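Local atomic coordinates of beta-galactosidase/beta-glucuronidase (Faecalibacterium prausnitzii L2-6, PDB entry 6MVF), a protein that binds flavin mononucleotide and probably hydrolyses beta-linked glycosides such as beta-glucuronides, as a member of glycosyl hydrolase family 2. Residues A[356-361]-A[375-380]. Residues are numbered along the deposited sequence; the frame is centred on the assembly and turned at random.
Sequences AEIPFI and MEEMKE. With FMN (flavin mononucleotide), chain G.
In the TIM barrel of this family 2 glycosidase, strand 353-357 leads through helix 368-385 to its parallel neighbour, strand 391-398, a beta-alpha-beta unit. Ile358 and Pro359, just past the end of the first strand, pack against Glu377 and Met378 on the barrel-facing side of the helix. The CA atoms of Ile358 and Met378 lie 6.2 Å apart, and the contact between them is buried and apolar. CG2 of Ile358 rests 3.6 Å from SD of Met378, while CD1 of Ile358 meets the same sulfur at 3.8 Å, so both the CG2 branch and the CD1 end touch it. The two side chains run at about a right angle. Met378 turns at chi2 (74°), bringing its sulfur round to the isoleucine, and it also packs on Trp394 of the next strand and on Leu416 and Cys420 of helix 407-423.

Glu377 reaches the loop with CG anti to its backbone N (chi1 -161°) and the rest of the chain extended. The flat face of its carboxylate lies over the CG-CD bond of Pro359, with OE1, OE2 and CD of Glu377 all 3.2 to 3.4 Å from CD of Pro359, while a weak hydrogen bond links OE1 to His373. The following turn is an inverse gamma turn centred on Phe360.

Lys379 leaves the helix away from the loop, its extended chain ending at the phosphate of flavin mononucleotide. The modelled 1.9 Å between NZ of Lys379 and O3P of the cofactor is too short to be read literally, and a covalent link there is doubtful. Tyr177 OH and Asp174 OD2 also hydrogen-bond to the cofactor.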
ATOM      1  N   ALA A 356      -0.035 -11.915  32.277  1.00 29.00           N
ATOM      2  CA  ALA A 356       1.249 -12.395  31.780  1.00 33.05           C
ATOM      3  C   ALA A 356       1.958 -13.206  32.862  1.00 34.89           C
ATOM      4  O   ALA A 356       1.877 -12.870  34.049  1.00 27.47           O
ATOM      5  CB  ALA A 356       2.140 -11.234  31.326  1.00 26.25           C
ATOM      6  N   GLU A 357       2.664 -14.269  32.452  1.00 35.44           N
ATOM      7  CA  GLU A 357       3.288 -15.165  33.421  1.00 34.47           C
ATOM      8  C   GLU A 357       4.598 -15.740  32.882  1.00 34.91           C
ATOM      9  O   GLU A 357       4.909 -15.657  31.689  1.00 24.72           O
ATOM     10  CB  GLU A 357       2.334 -16.295  33.820  1.00 30.15           C
ATOM     11  CG  GLU A 357       2.090 -17.308  32.750  1.00 29.21           C
ATOM     12  CD  GLU A 357       1.146 -18.427  33.198  1.00 42.50           C
ATOM     13  OE1 GLU A 357       0.337 -18.204  34.123  1.00 53.15           O
ATOM     14  OE2 GLU A 357       1.213 -19.542  32.633  1.00 44.88           O
ATOM     15  N   ILE A 358       5.367 -16.326  33.801  1.00 32.09           N
ATOM     16  CA  ILE A 358       6.619 -17.022  33.506  1.00 32.60           C
ATOM     17  C   ILE A 358       6.324 -18.519  33.485  1.00 31.70           C
ATOM     18  O   ILE A 358       5.317 -18.944  34.066  1.00 32.28           O
ATOM     19  CB  ILE A 358       7.704 -16.687  34.542  1.00 35.81           C
ATOM     20  CG1 ILE A 358       7.209 -17.050  35.949  1.00 31.62           C
ATOM     21  CG2 ILE A 358       8.118 -15.226  34.449  1.00 30.47           C
ATOM     22  CD1 ILE A 358       8.153 -16.682  37.036  1.00 35.26           C
ATOM     23  N   PRO A 359       7.164 -19.356  32.829  1.00 29.17           N
ATOM     24  CA  PRO A 359       6.892 -20.807  32.783  1.00 32.10           C
ATOM     25  C   PRO A 359       7.370 -21.576  34.010  1.00 28.00           C
ATOM     26  O   PRO A 359       7.953 -22.650  33.883  1.00 34.53           O
ATOM     27  CB  PRO A 359       7.643 -21.262  31.525  1.00 24.95           C
ATOM     28  CG  PRO A 359       8.782 -20.308  31.438  1.00 25.64           C
ATOM     29  CD  PRO A 359       8.301 -18.983  31.977  1.00 24.90           C
ATOM     30  N   PHE A 360       7.135 -21.033  35.201  1.00 34.31           N
ATOM     31  CA  PHE A 360       7.350 -21.737  36.469  1.00 33.31           C
ATOM     32  C   PHE A 360       6.182 -22.710  36.665  1.00 32.75           C
ATOM     33  O   PHE A 360       5.178 -22.413  37.320  1.00 33.17           O
ATOM     34  CB  PHE A 360       7.462 -20.710  37.588  1.00 33.76           C
ATOM     35  CG  PHE A 360       7.898 -21.270  38.902  1.00 44.95           C
ATOM     36  CD1 PHE A 360       8.505 -22.518  38.978  1.00 40.01           C
ATOM     37  CD2 PHE A 360       7.679 -20.540  40.081  1.00 40.53           C
ATOM     38  CE1 PHE A 360       8.902 -23.027  40.206  1.00 41.65           C
ATOM     39  CE2 PHE A 360       8.063 -21.040  41.311  1.00 35.60           C
ATOM     40  CZ  PHE A 360       8.676 -22.281  41.381  1.00 44.54           C
ATOM     41  N   ILE A 361       6.300 -23.894  36.063  1.00 28.79           N
ATOM     42  CA  ILE A 361       5.140 -24.739  35.811  1.00 32.62           C
ATOM     43  C   ILE A 361       5.349 -26.157  36.344  1.00 38.43           C
ATOM     44  O   ILE A 361       6.419 -26.755  36.168  1.00 37.40           O
ATOM     45  CB  ILE A 361       4.807 -24.762  34.302  1.00 31.34           C
ATOM     46  CG1 ILE A 361       3.526 -25.552  34.021  1.00 32.17           C
ATOM     47  CG2 ILE A 361       5.969 -25.294  33.496  1.00 31.92           C
ATOM     48  CD1 ILE A 361       2.758 -25.033  32.805  1.00 34.27           C
ATOM     49  N   MET A 375      13.843 -16.397  38.990  1.00 38.55           N
ATOM     50  CA  MET A 375      13.920 -14.966  39.298  1.00 38.19           C
ATOM     51  C   MET A 375      14.328 -14.150  38.076  1.00 38.03           C
ATOM     52  O   MET A 375      13.763 -13.079  37.823  1.00 42.46           O
ATOM     53  CB  MET A 375      14.901 -14.694  40.450  1.00 38.38           C
ATOM     54  CG  MET A 375      14.655 -15.448  41.768  1.00 33.09           C
ATOM     55  SD  MET A 375      13.092 -15.080  42.574  1.00 35.95           S
ATOM     56  CE  MET A 375      13.432 -13.475  43.293  1.00 35.74           C
ATOM     57  N   GLU A 376      15.322 -14.622  37.313  1.00 40.92           N
ATOM     58  CA  GLU A 376      15.751 -13.880  36.129  1.00 36.03           C
ATOM     59  C   GLU A 376      14.622 -13.769  35.118  1.00 42.28           C
ATOM     60  O   GLU A 376      14.407 -12.700  34.523  1.00 34.45           O
ATOM     61  CB  GLU A 376      16.949 -14.554  35.481  1.00 34.40           C
ATOM     62  CG  GLU A 376      18.159 -14.673  36.360  1.00 44.16           C
ATOM     63  CD  GLU A 376      19.006 -13.432  36.380  1.00 50.88           C
ATOM     64  OE1 GLU A 376      18.453 -12.328  36.569  1.00 56.80           O
ATOM     65  OE2 GLU A 376      20.236 -13.562  36.209  1.00 58.95           O
ATOM     66  N   GLU A 377      13.883 -14.871  34.921  1.00 31.68           N
ATOM     67  CA  GLU A 377      12.798 -14.880  33.948  1.00 33.82           C
ATOM     68  C   GLU A 377      11.687 -13.925  34.356  1.00 39.52           C
ATOM     69  O   GLU A 377      11.072 -13.284  33.493  1.00 37.14           O
ATOM     70  CB  GLU A 377      12.254 -16.298  33.773  1.00 31.00           C
ATOM     71  CG  GLU A 377      11.472 -16.488  32.495  1.00 31.07           C
ATOM     72  CD  GLU A 377      11.401 -17.945  32.015  1.00 36.44           C
ATOM     73  OE1 GLU A 377      11.361 -18.878  32.856  1.00 44.45           O
ATOM     74  OE2 GLU A 377      11.362 -18.158  30.784  1.00 32.11           O
ATOM     75  N   MET A 378      11.432 -13.789  35.660  1.00 32.00           N
ATOM     76  CA  MET A 378      10.418 -12.840  36.089  1.00 30.93           C
ATOM     77  C   MET A 378      10.919 -11.407  35.976  1.00 35.07           C
ATOM     78  O   MET A 378      10.135 -10.500  35.651  1.00 31.20           O
ATOM     79  CB  MET A 378       9.987 -13.141  37.512  1.00 31.39           C
ATOM     80  CG  MET A 378       8.770 -12.363  37.931  1.00 37.79           C
ATOM     81  SD  MET A 378       7.294 -13.031  37.131  1.00 44.06           S
ATOM     82  CE  MET A 378       6.377 -11.526  36.977  1.00 30.69           C
ATOM     83  N   LYS A 379      12.212 -11.212  36.194  1.00 33.62           N
ATOM     84  CA  LYS A 379      12.811  -9.866  36.069  1.00 37.48           C
ATOM     85  C   LYS A 379      12.754  -9.432  34.602  1.00 33.76           C
ATOM     86  O   LYS A 379      12.505  -8.295  34.351  1.00 34.66           O
ATOM     87  CB  LYS A 379      14.215  -9.854  36.666  1.00 32.24           C
ATOM     88  CG  LYS A 379      14.672  -8.499  37.156  1.00 42.45           C
ATOM     89  CD  LYS A 379      15.941  -8.490  37.952  1.00 48.66           C
ATOM     90  CE  LYS A 379      16.505  -7.101  38.098  1.00 53.94           C
ATOM     91  NZ  LYS A 379      17.761  -7.073  38.871  1.00 72.23           N
ATOM     92  N   GLU A 380      12.994 -10.345  33.680  1.00 33.52           N
ATOM     93  CA  GLU A 380      12.909 -10.007  32.264  1.00 32.56           C
ATOM     94  C   GLU A 380      11.465  -9.794  31.838  1.00 30.92           C
ATOM     95  O   GLU A 380      11.182  -8.928  31.006  1.00 36.02           O
ATOM     96  CB  GLU A 380      13.554 -11.102  31.409  1.00 30.40           C
ATOM     97  CG  GLU A 380      15.046 -11.238  31.598  1.00 31.34           C
ATOM     98  CD  GLU A 380      15.618 -12.411  30.820  1.00 40.70           C
ATOM     99  OE1 GLU A 380      14.965 -13.478  30.764  1.00 41.81           O
ATOM    100  OE2 GLU A 380      16.722 -12.265  30.255  1.00 42.45           O
TER
HETATM  101  N1  FMN G 801      18.319   0.070  35.086  1.00 47.93           N
HETATM  102  C2  FMN G 801      19.095   0.251  34.015  1.00 55.69           C
HETATM  103  O2  FMN G 801      20.295   0.510  34.130  1.00 51.89           O
HETATM  104  N3  FMN G 801      18.647   0.149  32.783  1.00 54.37           N
HETATM  105  C4  FMN G 801      17.409  -0.117  32.502  1.00 46.26           C
HETATM  106  O4  FMN G 801      17.001  -0.210  31.356  1.00 47.31           O
HETATM  107  C4A FMN G 801      16.519  -0.306  33.595  1.00 44.32           C
HETATM  108  N5  FMN G 801      15.278  -0.589  33.316  1.00 50.25           N
HETATM  109  C5A FMN G 801      14.398  -0.779  34.278  1.00 56.99           C
HETATM  110  C6  FMN G 801      13.100  -1.067  33.946  1.00 50.97           C
HETATM  111  C7  FMN G 801      12.179  -1.258  34.914  1.00 52.24           C
HETATM  112  C7M FMN G 801      10.782  -1.572  34.547  1.00 47.16           C
HETATM  113  C8  FMN G 801      12.583  -1.179  36.312  1.00 58.17           C
HETATM  114  C8M FMN G 801      11.579  -1.407  37.386  1.00 46.27           C
HETATM  115  C9  FMN G 801      13.888  -0.886  36.639  1.00 58.86           C
HETATM  116  C9A FMN G 801      14.819  -0.674  35.669  1.00 54.27           C
HETATM  117  N10 FMN G 801      16.141  -0.410  35.994  1.00 55.32           N
HETATM  118  C10 FMN G 801      17.035  -0.207  34.944  1.00 48.11           C
HETATM  119  C1' FMN G 801      16.453  -0.290  37.412  1.00 62.26           C
HETATM  120  C2' FMN G 801      17.372  -1.245  38.135  1.00 64.55           C
HETATM  121  O2' FMN G 801      16.480  -2.258  38.525  1.00 70.41           O
HETATM  122  C3' FMN G 801      17.931  -0.677  39.420  1.00 69.11           C
HETATM  123  O3' FMN G 801      17.834   0.731  39.394  1.00 76.11           O
HETATM  124  C4' FMN G 801      19.398  -0.964  39.651  1.00 75.22           C
HETATM  125  O4' FMN G 801      20.042  -0.765  38.402  1.00 78.98           O
HETATM  126  C5' FMN G 801      19.690  -2.350  40.228  1.00 82.10           C
HETATM  127  O5' FMN G 801      20.036  -3.273  39.210  1.00 85.62           O
HETATM  128  P   FMN G 801      20.063  -4.845  39.412  1.00107.55           P
HETATM  129  O1P FMN G 801      21.137  -5.251  38.485  1.00 84.07           O
HETATM  130  O2P FMN G 801      20.343  -5.045  40.872  1.00 94.00           O
HETATM  131  O3P FMN G 801      18.733  -5.421  39.059  1.00 94.16           O